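Local coordinates for aminoglycoside 6-adenylyltransferase (Bacillus subtilis, PDB 2PBE), which transfers AMP from ATP to O-6 of streptomycin or streptidine, or GMP from GTP to streptomycin, and so mediates bacterial resistance to streptomycin, at residues A[8-13]-A[213-218]; A[14-19]-A[64-69]; A[198-203]-A[219-224]; A[22-27]-A[107-112]. All coordinates share one frame; numbering follows the deposited sequence.

Contact 1 of 4, residues A[8-13]-A[213-218]; sequences EMMDIF and NYKFMK
Met10 and Asp11 on helix 6-19 face Lys215 and Phe216, the two corner residues of a type I beta turn running from Tyr214 to Met217, with Asp11 CA 7.2 Å from Phe216 CA. The turn is closed by Met217 N donating to Tyr214 O at 3.2 Å. Met10, a selenomethionine, meets the Phe216 ring at its edge: Met10 CB lies near the ring plane, 3.7 Å from Phe216 CE1. One face of the same ring is covered within the turn by Lys215, whose CG sits 4.0 Å above its centre. With chi1 at 59° and bends at chi3 and chi4, the Lys215 chain then turns across Met10, bringing Lys215 NZ to 3.9 Å from Met10 CG without a polar bond. The helix packs on the mixed sheet, consistent with a nucleotidyltransferase fold; there Met10 also rests on Tyr45 and Ile47 of strand 45-51. The turn comes after strand 207-209, and Phe216 is backbone-bonded to Met210, just past the end of that strand, while Met217 packs on helix 177-204. Asp11 OD1 forms a salt bridge with Arg219 NE, one residue past the end of 213-218, and Gln7 NE2 makes weak bonds to both Asp11 OD2 and Lys215 O. Lys215 NZ, 6.9 Å from Asp11 OD1, makes no ion pair with it, though the opposite charges may still attract weakly.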
# COMPACT_ATOMS: atom_id res chain seq x y z
N GLU A 8 -3.56 12.38 -6.13
CA GLU A 8 -4.54 12.03 -7.14
C GLU A 8 -3.92 11.36 -8.36
O GLU A 8 -4.50 10.42 -8.91
CB GLU A 8 -5.30 13.29 -7.59
CG GLU A 8 -5.99 14.04 -6.45
CD GLU A 8 -6.76 15.27 -6.92
OE1 GLU A 8 -6.12 16.27 -7.34
OE2 GLU A 8 -8.00 15.24 -6.87
N MSE A 9 -2.75 11.84 -8.77
CA MSE A 9 -2.08 11.28 -9.93
C MSE A 9 -1.67 9.85 -9.69
O MSE A 9 -1.93 8.98 -10.52
CB MSE A 9 -0.83 12.12 -10.28
CG MSE A 9 -1.14 13.49 -10.87
SE MSE A 9 -2.34 13.47 -12.42
CE MSE A 9 -1.15 12.69 -13.72
N MSE A 10 -1.02 9.62 -8.56
CA MSE A 10 -0.57 8.28 -8.22
C MSE A 10 -1.73 7.32 -8.12
O MSE A 10 -1.61 6.16 -8.51
CB MSE A 10 0.19 8.27 -6.90
CG MSE A 10 1.57 8.90 -6.97
SE MSE A 10 2.64 8.28 -8.49
CE MSE A 10 2.31 6.38 -8.38
N ASP A 11 -2.85 7.81 -7.57
CA ASP A 11 -4.04 6.97 -7.44
C ASP A 11 -4.42 6.45 -8.81
O ASP A 11 -4.57 5.25 -9.01
CB ASP A 11 -5.22 7.77 -6.86
CG ASP A 11 -5.04 8.11 -5.39
OD1 ASP A 11 -4.56 7.24 -4.62
OD2 ASP A 11 -5.40 9.25 -5.00
N ILE A 12 -4.55 7.36 -9.77
CA ILE A 12 -4.93 6.99 -11.12
C ILE A 12 -4.03 5.89 -11.70
O ILE A 12 -4.53 4.88 -12.20
CB ILE A 12 -4.90 8.24 -12.01
CG1 ILE A 12 -5.91 9.26 -11.47
CG2 ILE A 12 -5.22 7.89 -13.44
CD1 ILE A 12 -5.87 10.61 -12.14
N PHE A 13 -2.73 6.08 -11.64
CA PHE A 13 -1.81 5.10 -12.19
C PHE A 13 -1.88 3.75 -11.49
O PHE A 13 -1.86 2.70 -12.13
CB PHE A 13 -0.37 5.61 -12.14
CG PHE A 13 -0.15 6.95 -12.78
CD1 PHE A 13 -0.92 7.38 -13.88
CD2 PHE A 13 0.88 7.78 -12.30
CE1 PHE A 13 -0.66 8.63 -14.51
CE2 PHE A 13 1.16 9.04 -12.91
CZ PHE A 13 0.39 9.46 -14.02
N ASN A 213 3.61 7.24 4.07
CA ASN A 213 2.51 7.51 5.01
C ASN A 213 1.20 6.83 4.65
O ASN A 213 0.12 7.42 4.77
CB ASN A 213 2.27 9.02 5.20
CG ASN A 213 3.26 9.63 6.17
OD1 ASN A 213 4.38 10.00 5.79
ND2 ASN A 213 2.87 9.73 7.44
N TYR A 214 1.31 5.58 4.20
CA TYR A 214 0.15 4.74 3.87
C TYR A 214 -0.85 5.40 2.92
O TYR A 214 -2.04 5.08 2.94
CB TYR A 214 -0.55 4.33 5.20
CG TYR A 214 0.43 4.11 6.35
CD1 TYR A 214 1.26 2.96 6.40
CD2 TYR A 214 0.62 5.11 7.35
CE1 TYR A 214 2.26 2.81 7.42
CE2 TYR A 214 1.63 4.98 8.36
CZ TYR A 214 2.45 3.83 8.38
OH TYR A 214 3.45 3.70 9.34
N LYS A 215 -0.36 6.28 2.05
CA LYS A 215 -1.21 7.01 1.10
C LYS A 215 -1.98 6.15 0.09
O LYS A 215 -2.97 6.61 -0.48
CB LYS A 215 -0.37 8.06 0.34
CG LYS A 215 0.83 7.51 -0.43
CD LYS A 215 1.91 8.57 -0.63
CE LYS A 215 1.64 9.49 -1.81
NZ LYS A 215 2.01 8.81 -3.08
N PHE A 216 -1.55 4.91 -0.12
CA PHE A 216 -2.22 4.03 -1.08
C PHE A 216 -3.26 3.07 -0.51
O PHE A 216 -3.92 2.36 -1.25
CB PHE A 216 -1.19 3.19 -1.85
CG PHE A 216 -0.17 3.98 -2.60
CD1 PHE A 216 -0.56 5.07 -3.41
CD2 PHE A 216 1.19 3.63 -2.53
CE1 PHE A 216 0.40 5.82 -4.15
CE2 PHE A 216 2.17 4.36 -3.26
CZ PHE A 216 1.78 5.46 -4.07
N MSE A 217 -3.40 3.07 0.81
CA MSE A 217 -4.33 2.17 1.45
C MSE A 217 -5.81 2.30 1.11
O MSE A 217 -6.54 1.30 1.14
CB MSE A 217 -4.13 2.23 2.97
CG MSE A 217 -2.90 1.46 3.44
SE MSE A 217 -2.83 -0.36 2.71
CE MSE A 217 -3.86 -1.33 4.04
N LYS A 218 -6.26 3.52 0.79
CA LYS A 218 -7.66 3.72 0.44
C LYS A 218 -7.91 3.00 -0.88
O LYS A 218 -9.04 2.62 -1.21
CB LYS A 218 -7.98 5.21 0.28
CG LYS A 218 -9.45 5.49 0.40
CD LYS A 218 -9.74 6.95 0.14
CE LYS A 218 -11.16 7.31 0.56
NZ LYS A 218 -12.16 6.34 0.00

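Contact 2 of 4, residues A[14-19]-A[64-69]; sequences LDFALN and LEIFGK
One face of the Phe16 ring receives the edge of Phe67, whose CZ stands 3.9 Å above it, offset toward the rim; the Phe67 ring has Ile66 CG2 over the centre of one face and Leu64 CD2 in plane at its edge. This T-shaped pair, with centroids 5.3 Å apart and planes at 69°, pins helix 6-19 to the loop entering strand 70-74, an outermost strand of the mixed sheet in what is consistent with a nucleotidyltransferase fold. Phe16 reaches out from the helix because its CG is anti to the backbone N (chi1 -179°), and its ring also packs on Ile23 of strand 23-28. Ile66 adds a second apolar touch, its CD1 approaching Phe16 CD1 obliquely at 4.0 Å. Behind the pair, Phe67 lies against Phe96 of strand 90-96 and Leu64 against Tyr92 and Ile94, so the loop covers the sheet while offering its aromatic edge to the helix. Gly68 then takes backbone angles that suit a residue without a side chain. Beyond it, Lys69 folds back to bridge Glu65, its NZ 2.8 Å from Glu65 OE1 on the anti side and 26° out of the carboxylate plane.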
# COMPACT_ATOMS: atom_id res chain seq x y z
N LEU A 14 -1.94 3.80 -10.16
CA LEU A 14 -2.00 2.58 -9.37
C LEU A 14 -3.33 1.88 -9.62
O LEU A 14 -3.40 0.66 -9.83
CB LEU A 14 -1.87 2.96 -7.89
CG LEU A 14 -1.53 1.98 -6.76
CD1 LEU A 14 -2.74 1.14 -6.40
CD2 LEU A 14 -0.34 1.12 -7.19
N ASP A 15 -4.40 2.67 -9.63
CA ASP A 15 -5.74 2.14 -9.84
C ASP A 15 -5.86 1.50 -11.22
O ASP A 15 -6.50 0.45 -11.38
CB ASP A 15 -6.76 3.26 -9.71
CG ASP A 15 -8.15 2.73 -9.49
OD1 ASP A 15 -8.38 2.16 -8.40
OD2 ASP A 15 -9.00 2.89 -10.40
N PHE A 16 -5.24 2.13 -12.20
CA PHE A 16 -5.29 1.60 -13.55
C PHE A 16 -4.68 0.21 -13.59
O PHE A 16 -5.32 -0.75 -14.04
CB PHE A 16 -4.51 2.49 -14.51
CG PHE A 16 -4.55 2.00 -15.92
CD1 PHE A 16 -5.77 1.96 -16.63
CD2 PHE A 16 -3.38 1.54 -16.53
CE1 PHE A 16 -5.83 1.46 -17.96
CE2 PHE A 16 -3.42 1.03 -17.87
CZ PHE A 16 -4.64 0.99 -18.58
N ALA A 17 -3.45 0.10 -13.10
CA ALA A 17 -2.72 -1.15 -13.08
C ALA A 17 -3.49 -2.25 -12.38
O ALA A 17 -3.59 -3.37 -12.90
CB ALA A 17 -1.39 -0.95 -12.41
N LEU A 18 -4.04 -1.92 -11.21
CA LEU A 18 -4.81 -2.87 -10.41
C LEU A 18 -5.91 -3.58 -11.19
O LEU A 18 -6.10 -4.79 -11.05
CB LEU A 18 -5.46 -2.18 -9.21
CG LEU A 18 -4.63 -1.89 -7.95
CD1 LEU A 18 -5.43 -1.04 -6.98
CD2 LEU A 18 -4.23 -3.19 -7.30
N ASN A 19 -6.63 -2.82 -12.00
CA ASN A 19 -7.74 -3.39 -12.75
C ASN A 19 -7.38 -3.99 -14.09
O ASN A 19 -8.17 -4.73 -14.65
CB ASN A 19 -8.81 -2.33 -12.96
CG ASN A 19 -9.30 -1.75 -11.66
OD1 ASN A 19 -9.51 -2.47 -10.69
ND2 ASN A 19 -9.51 -0.45 -11.64
N LEU A 64 -5.70 5.43 -23.15
CA LEU A 64 -4.96 6.53 -22.54
C LEU A 64 -5.85 7.67 -22.07
O LEU A 64 -5.46 8.45 -21.21
CB LEU A 64 -3.93 7.07 -23.53
CG LEU A 64 -2.67 6.25 -23.79
CD1 LEU A 64 -2.01 6.71 -25.07
CD2 LEU A 64 -1.72 6.39 -22.64
N GLU A 65 -7.03 7.76 -22.64
CA GLU A 65 -7.99 8.81 -22.34
C GLU A 65 -8.36 8.81 -20.86
O GLU A 65 -8.81 9.84 -20.33
CB GLU A 65 -9.26 8.61 -23.20
CG GLU A 65 -9.89 9.89 -23.73
CD GLU A 65 -8.97 10.66 -24.67
OE1 GLU A 65 -8.36 11.67 -24.23
OE2 GLU A 65 -8.85 10.25 -25.85
N ILE A 66 -8.15 7.67 -20.21
CA ILE A 66 -8.47 7.52 -18.80
C ILE A 66 -7.64 8.41 -17.89
O ILE A 66 -8.08 8.79 -16.80
CB ILE A 66 -8.31 6.05 -18.36
CG1 ILE A 66 -8.96 5.85 -16.98
CG2 ILE A 66 -6.82 5.67 -18.33
CD1 ILE A 66 -8.97 4.42 -16.50
N PHE A 67 -6.44 8.76 -18.34
CA PHE A 67 -5.57 9.59 -17.53
C PHE A 67 -5.91 11.06 -17.61
O PHE A 67 -5.36 11.87 -16.87
CB PHE A 67 -4.12 9.37 -17.94
CG PHE A 67 -3.67 7.94 -17.83
CD1 PHE A 67 -3.77 7.25 -16.61
CD2 PHE A 67 -3.11 7.29 -18.93
CE1 PHE A 67 -3.32 5.90 -16.49
CE2 PHE A 67 -2.66 5.94 -18.83
CZ PHE A 67 -2.77 5.25 -17.60
N GLY A 68 -6.82 11.41 -18.52
CA GLY A 68 -7.21 12.81 -18.62
C GLY A 68 -6.85 13.56 -19.88
O GLY A 68 -6.07 13.11 -20.70
N LYS A 69 -7.45 14.73 -20.05
CA LYS A 69 -7.19 15.56 -21.22
C LYS A 69 -5.76 16.04 -21.21
O LYS A 69 -5.24 16.49 -20.19
CB LYS A 69 -8.17 16.73 -21.26
CG LYS A 69 -9.49 16.50 -22.02
CD LYS A 69 -10.16 15.15 -21.72
CE LYS A 69 -9.78 14.07 -22.75
NZ LYS A 69 -9.97 12.71 -22.15

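Contact 3 of 4, residues A[198-203]-A[219-224]; sequences WHIASQ and RYLSNK
His199 O, just ahead of the Ile200 that packs against Tyr220 and Leu221, accepts two backbone N-H groups, from Ser202 N at 2.9 Å and Gln203 N at 3.2 Å. This fixes the helical turn from which Ile200 projects at the loop 219-224. Both branches of Ile200 gather round one carbonyl: CD1 is 3.9 Å from Tyr220 O, while CG1 and CG2 are each 4.1 Å from the same oxygen. The CG1 branch, placed anti to the carbonyl carbon (chi1 -65°), also carries the apolar touch to Leu221, whose CD1 lies 4.3 Å from Ile200 CG1. The backbones come nearest at these residues, Ile200 CA standing 7.4 Å from Tyr220 CA. The Tyr220 ring itself leads off from the contact to stack on Phe208 and to touch Leu14 and Leu18 of helix 6-19, and neighbouring Arg219 pairs with Asp15 of that helix. His199, on the same helix as Ile200, meets Tyr255 of helix 238-263. The loop thus packs between helix 6-19 of the sheet-bearing part and helix 177-204, which probably helps hold the two parts together. Past Leu221 the connection from helix 177-204 through strand 207-209 reaches helix 223-230, with Ser222 as N-cap: its side chain caps a backbone N just beyond Lys224, while Ser222 N donates to Glu225 OE1, the reciprocal pattern of a capping box.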
# COMPACT_ATOMS: atom_id res chain seq x y z
N TRP A 198 -2.06 -7.32 4.89
CA TRP A 198 -1.68 -8.73 4.75
C TRP A 198 -2.92 -9.57 4.44
O TRP A 198 -2.85 -10.60 3.77
CB TRP A 198 -1.02 -9.26 6.02
CG TRP A 198 0.45 -8.88 6.22
CD1 TRP A 198 1.31 -8.40 5.26
CD2 TRP A 198 1.24 -9.06 7.40
NE1 TRP A 198 2.58 -8.27 5.77
CE2 TRP A 198 2.57 -8.67 7.08
CE3 TRP A 198 0.96 -9.52 8.72
CZ2 TRP A 198 3.64 -8.72 8.03
CZ3 TRP A 198 2.02 -9.58 9.67
CH2 TRP A 198 3.35 -9.17 9.30
N HIS A 199 -4.06 -9.13 4.97
CA HIS A 199 -5.30 -9.83 4.71
C HIS A 199 -5.68 -9.64 3.23
O HIS A 199 -6.05 -10.59 2.55
CB HIS A 199 -6.41 -9.26 5.61
CG HIS A 199 -7.74 -9.89 5.39
ND1 HIS A 199 -7.97 -11.24 5.56
CD2 HIS A 199 -8.92 -9.35 4.98
CE1 HIS A 199 -9.23 -11.51 5.27
NE2 HIS A 199 -9.82 -10.38 4.91
N ILE A 200 -5.57 -8.41 2.73
CA ILE A 200 -5.91 -8.08 1.34
C ILE A 200 -4.97 -8.90 0.45
O ILE A 200 -5.36 -9.51 -0.56
CB ILE A 200 -5.76 -6.54 1.07
CG1 ILE A 200 -6.76 -5.71 1.90
CG2 ILE A 200 -5.96 -6.25 -0.40
CD1 ILE A 200 -8.26 -6.05 1.66
N ALA A 201 -3.69 -8.91 0.84
CA ALA A 201 -2.67 -9.67 0.12
C ALA A 201 -2.98 -11.17 0.07
O ALA A 201 -2.53 -11.89 -0.83
CB ALA A 201 -1.34 -9.46 0.76
N SER A 202 -3.72 -11.63 1.07
CA SER A 202 -4.12 -13.03 1.15
C SER A 202 -5.13 -13.30 0.06
O SER A 202 -4.97 -14.26 -0.66
CB SER A 202 -4.71 -13.33 2.52
OG SER A 202 -5.09 -14.69 2.63
N GLN A 203 -6.12 -12.42 -0.08
CA GLN A 203 -7.16 -12.61 -1.10
C GLN A 203 -6.53 -12.78 -2.49
O GLN A 203 -6.57 -13.86 -3.10
CB GLN A 203 -8.11 -11.40 -1.16
CG GLN A 203 -8.17 -10.50 0.06
CD GLN A 203 -9.24 -10.90 1.06
OE1 GLN A 203 -9.32 -12.06 1.48
NE2 GLN A 203 -10.06 -9.93 1.46
N ARG A 219 -6.83 2.82 -1.63
CA ARG A 219 -6.89 2.16 -2.93
C ARG A 219 -6.72 0.65 -2.81
O ARG A 219 -6.37 -0.01 -3.77
CB ARG A 219 -5.81 2.71 -3.84
CG ARG A 219 -6.09 2.58 -5.31
CD ARG A 219 -5.96 3.95 -5.91
NE ARG A 219 -6.82 4.92 -5.21
CZ ARG A 219 -8.15 4.87 -5.15
NH1 ARG A 219 -8.83 3.89 -5.77
NH2 ARG A 219 -8.82 5.76 -4.43
N TYR A 220 -6.95 0.11 -1.63
CA TYR A 220 -6.81 -1.32 -1.44
C TYR A 220 -7.93 -1.84 -0.58
O TYR A 220 -8.38 -2.96 -0.75
CB TYR A 220 -5.50 -1.63 -0.77
CG TYR A 220 -4.34 -1.58 -1.73
CD1 TYR A 220 -4.21 -2.55 -2.76
CD2 TYR A 220 -3.37 -0.55 -1.64
CE1 TYR A 220 -3.13 -2.48 -3.69
CE2 TYR A 220 -2.31 -0.46 -2.56
CZ TYR A 220 -2.19 -1.42 -3.59
OH TYR A 220 -1.13 -1.28 -4.47
N LEU A 221 -8.34 -1.02 0.38
CA LEU A 221 -9.42 -1.36 1.30
C LEU A 221 -10.76 -1.07 0.65
O LEU A 221 -10.88 -0.13 -0.14
CB LEU A 221 -9.31 -0.52 2.57
CG LEU A 221 -8.44 -0.90 3.76
CD1 LEU A 221 -7.26 -1.73 3.32
CD2 LEU A 221 -7.98 0.37 4.44
N SER A 222 -11.75 -1.88 0.98
CA SER A 222 -13.09 -1.69 0.47
C SER A 222 -13.62 -0.50 1.27
O SER A 222 -12.91 0.02 2.14
CB SER A 222 -13.93 -2.93 0.73
OG SER A 222 -14.05 -3.16 2.12
N ASN A 223 -14.84 -0.08 1.00
CA ASN A 223 -15.39 1.06 1.73
C ASN A 223 -15.67 0.68 3.18
O ASN A 223 -15.53 1.52 4.09
CB ASN A 223 -16.67 1.56 1.06
CG ASN A 223 -16.42 2.00 -0.37
OD1 ASN A 223 -15.39 2.61 -0.67
ND2 ASN A 223 -17.37 1.69 -1.26
N LYS A 224 -16.05 -0.57 3.39
CA LYS A 224 -16.33 -1.03 4.73
C LYS A 224 -15.05 -0.97 5.55
O LYS A 224 -15.04 -0.45 6.67
CB LYS A 224 -16.85 -2.46 4.68
CG LYS A 224 -17.32 -2.98 6.03
CD LYS A 224 -17.43 -4.49 6.02
CE LYS A 224 -17.87 -5.02 7.37
NZ LYS A 224 -17.85 -6.51 7.39

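Contact 4 of 4, residues A[22-27]-A[107-112]; sequences RIRLVT and IPIREA
Apolar contact rests on one methyl group: Ile109 CD1 lies 3.8 Å from Arg24 CB and 4.3 Å from Leu25 CB, touching two successive residues of strand 23-28. Ile109 reaches them with CG1 anti to its backbone N (chi1 -176°), with chi2 at 61° turning CD1 toward Arg24 and Leu25. Leu25 also packs on Phe50, Val125 and Asp128, and Ile107, the residue that precedes Pro108, leans on Phe50 as well. The polar interactions lie away from the isoleucine. Although the base of Arg24 points at Ile109, its chain bends at chi2 and chi3 and carries the guanidinium off, where NH1 forms a salt bridge with Asp130 and NH2 bonds to Glu21 O. Only the aliphatic root of this charged side chain therefore serves the contact. Backbone bonds shape both sides without crossing between them. As strand 101-108 ends, Glu111 N donates to Pro108 O at 2.9 Å and Ala112 N to Ile109 O at 3.2 Å, a short 3-10 turn that lifts Ile109 toward strand 23-28; Glu111 then occupies the N-cap position of helix 112-117. On the other side, Arg24 and Leu25 both pair through their backbones with Phe50. Strand 45-51 lies between strands 23-28 and 101-108, so Ile109 reaches past an intervening strand where strand 101-108 ends and strand 23-28 begins, among the inner strands of the sheet. Two residues facing one partner are the mark of a classic beta bulge, here in the central sheet of a fold consistent with the nucleotidyltransferases.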
# COMPACT_ATOMS: atom_id res chain seq x y z
N ARG A 22 -3.39 -7.21 -17.98
CA ARG A 22 -2.12 -7.34 -18.67
C ARG A 22 -0.99 -6.79 -17.79
O ARG A 22 0.16 -7.19 -17.93
CB ARG A 22 -2.10 -6.59 -20.01
CG ARG A 22 -3.23 -6.91 -20.97
CD ARG A 22 -4.10 -5.69 -21.12
NE ARG A 22 -4.09 -5.09 -22.44
CZ ARG A 22 -4.57 -3.88 -22.71
NH1 ARG A 22 -5.09 -3.12 -21.75
NH2 ARG A 22 -4.54 -3.43 -23.97
N ILE A 23 -1.33 -5.86 -16.90
CA ILE A 23 -0.30 -5.27 -16.04
C ILE A 23 -0.06 -6.14 -14.82
O ILE A 23 -0.94 -6.33 -13.99
CB ILE A 23 -0.68 -3.85 -15.60
CG1 ILE A 23 -0.94 -2.98 -16.84
CG2 ILE A 23 0.47 -3.22 -14.82
CD1 ILE A 23 -1.49 -1.62 -16.52
N ARG A 24 1.17 -6.66 -14.74
CA ARG A 24 1.58 -7.54 -13.65
C ARG A 24 2.49 -6.88 -12.62
O ARG A 24 2.45 -7.21 -11.45
CB ARG A 24 2.28 -8.76 -14.25
CG ARG A 24 1.39 -9.59 -15.18
CD ARG A 24 0.46 -10.47 -14.37
NE ARG A 24 -0.94 -10.08 -14.50
CZ ARG A 24 -1.88 -10.46 -13.65
NH1 ARG A 24 -1.57 -11.23 -12.61
NH2 ARG A 24 -3.14 -10.07 -13.83
N LEU A 25 3.30 -5.93 -13.06
CA LEU A 25 4.24 -5.25 -12.18
C LEU A 25 4.25 -3.74 -12.47
O LEU A 25 4.06 -3.32 -13.61
CB LEU A 25 5.64 -5.85 -12.39
CG LEU A 25 6.79 -5.72 -11.39
CD1 LEU A 25 7.30 -4.29 -11.34
CD2 LEU A 25 6.33 -6.15 -10.01
N VAL A 26 4.43 -2.93 -11.43
CA VAL A 26 4.46 -1.47 -11.57
C VAL A 26 5.64 -0.91 -10.81
O VAL A 26 5.84 -1.24 -9.64
CB VAL A 26 3.17 -0.84 -11.03
CG1 VAL A 26 3.22 0.67 -11.18
CG2 VAL A 26 1.98 -1.38 -11.78
N THR A 27 6.39 -0.03 -11.46
CA THR A 27 7.57 0.58 -10.85
C THR A 27 7.56 2.07 -11.00
O THR A 27 6.97 2.59 -11.95
CB THR A 27 8.83 0.07 -11.50
OG1 THR A 27 8.83 -1.36 -11.47
CG2 THR A 27 10.04 0.58 -10.78
N ILE A 107 7.13 -2.21 -20.38
CA ILE A 107 8.18 -3.21 -20.49
C ILE A 107 7.58 -4.62 -20.49
O ILE A 107 6.66 -4.89 -19.73
CB ILE A 107 9.14 -3.09 -19.30
CG1 ILE A 107 9.62 -1.64 -19.19
CG2 ILE A 107 10.30 -4.07 -19.45
CD1 ILE A 107 10.43 -1.36 -17.94
N PRO A 108 8.08 -5.52 -21.35
CA PRO A 108 7.52 -6.87 -21.35
C PRO A 108 7.80 -7.52 -19.98
O PRO A 108 8.91 -7.43 -19.46
CB PRO A 108 8.28 -7.55 -22.48
CG PRO A 108 8.54 -6.43 -23.42
CD PRO A 108 8.97 -5.32 -22.50
N ILE A 109 6.79 -8.17 -19.41
CA ILE A 109 6.92 -8.80 -18.10
C ILE A 109 8.07 -9.79 -18.03
O ILE A 109 8.72 -9.94 -16.99
CB ILE A 109 5.61 -9.49 -17.71
CG1 ILE A 109 5.72 -10.06 -16.30
CG2 ILE A 109 5.30 -10.62 -18.68
CD1 ILE A 109 5.98 -9.01 -15.26
N ARG A 110 8.32 -10.47 -19.14
CA ARG A 110 9.39 -11.45 -19.21
C ARG A 110 10.77 -10.83 -18.92
O ARG A 110 11.70 -11.55 -18.57
CB ARG A 110 9.38 -12.11 -20.59
CG ARG A 110 10.55 -13.07 -20.86
CD ARG A 110 10.67 -14.17 -19.78
NE ARG A 110 11.55 -15.26 -20.21
CZ ARG A 110 11.23 -16.14 -21.16
NH1 ARG A 110 10.05 -16.07 -21.76
NH2 ARG A 110 12.09 -17.08 -21.52
N GLU A 111 10.89 -9.51 -19.03
CA GLU A 111 12.17 -8.83 -18.83
C GLU A 111 12.36 -8.15 -17.49
O GLU A 111 13.26 -7.31 -17.33
CB GLU A 111 12.38 -7.81 -19.96
CG GLU A 111 12.05 -8.38 -21.34
CD GLU A 111 12.52 -7.50 -22.46
OE1 GLU A 111 13.67 -7.03 -22.37
OE2 GLU A 111 11.79 -7.30 -23.45
N ALA A 112 11.51 -8.49 -16.53
CA ALA A 112 11.56 -7.91 -15.19
C ALA A 112 12.84 -8.31 -14.48
O ALA A 112 13.55 -7.46 -13.93
CB ALA A 112 10.35 -8.36 -14.38

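Overall arrangement
Helix 6-19 runs through contacts 1 and 2, whose centres are 13 Å apart, and is followed, after a short turn, by strand 23-28 of contact 4. Contact 2 is 16 Å from contact 4, and the two meet where Ala17 packs on Val26. Contact 3 lies among the later helices, yet salt bridges from Arg219 tie it to contacts 1 and 2. Contacts 3 and 4, 22 Å apart, do not touch. Along the chain, contacts 2 and 4 both fall within the span enclosed by contact 1, while contacts 1 and 3 interleave. The N-terminal helix packs on the sheet and also faces the loop before the C-terminal helices, and so probably helps join the sheet-bearing part to the helical part.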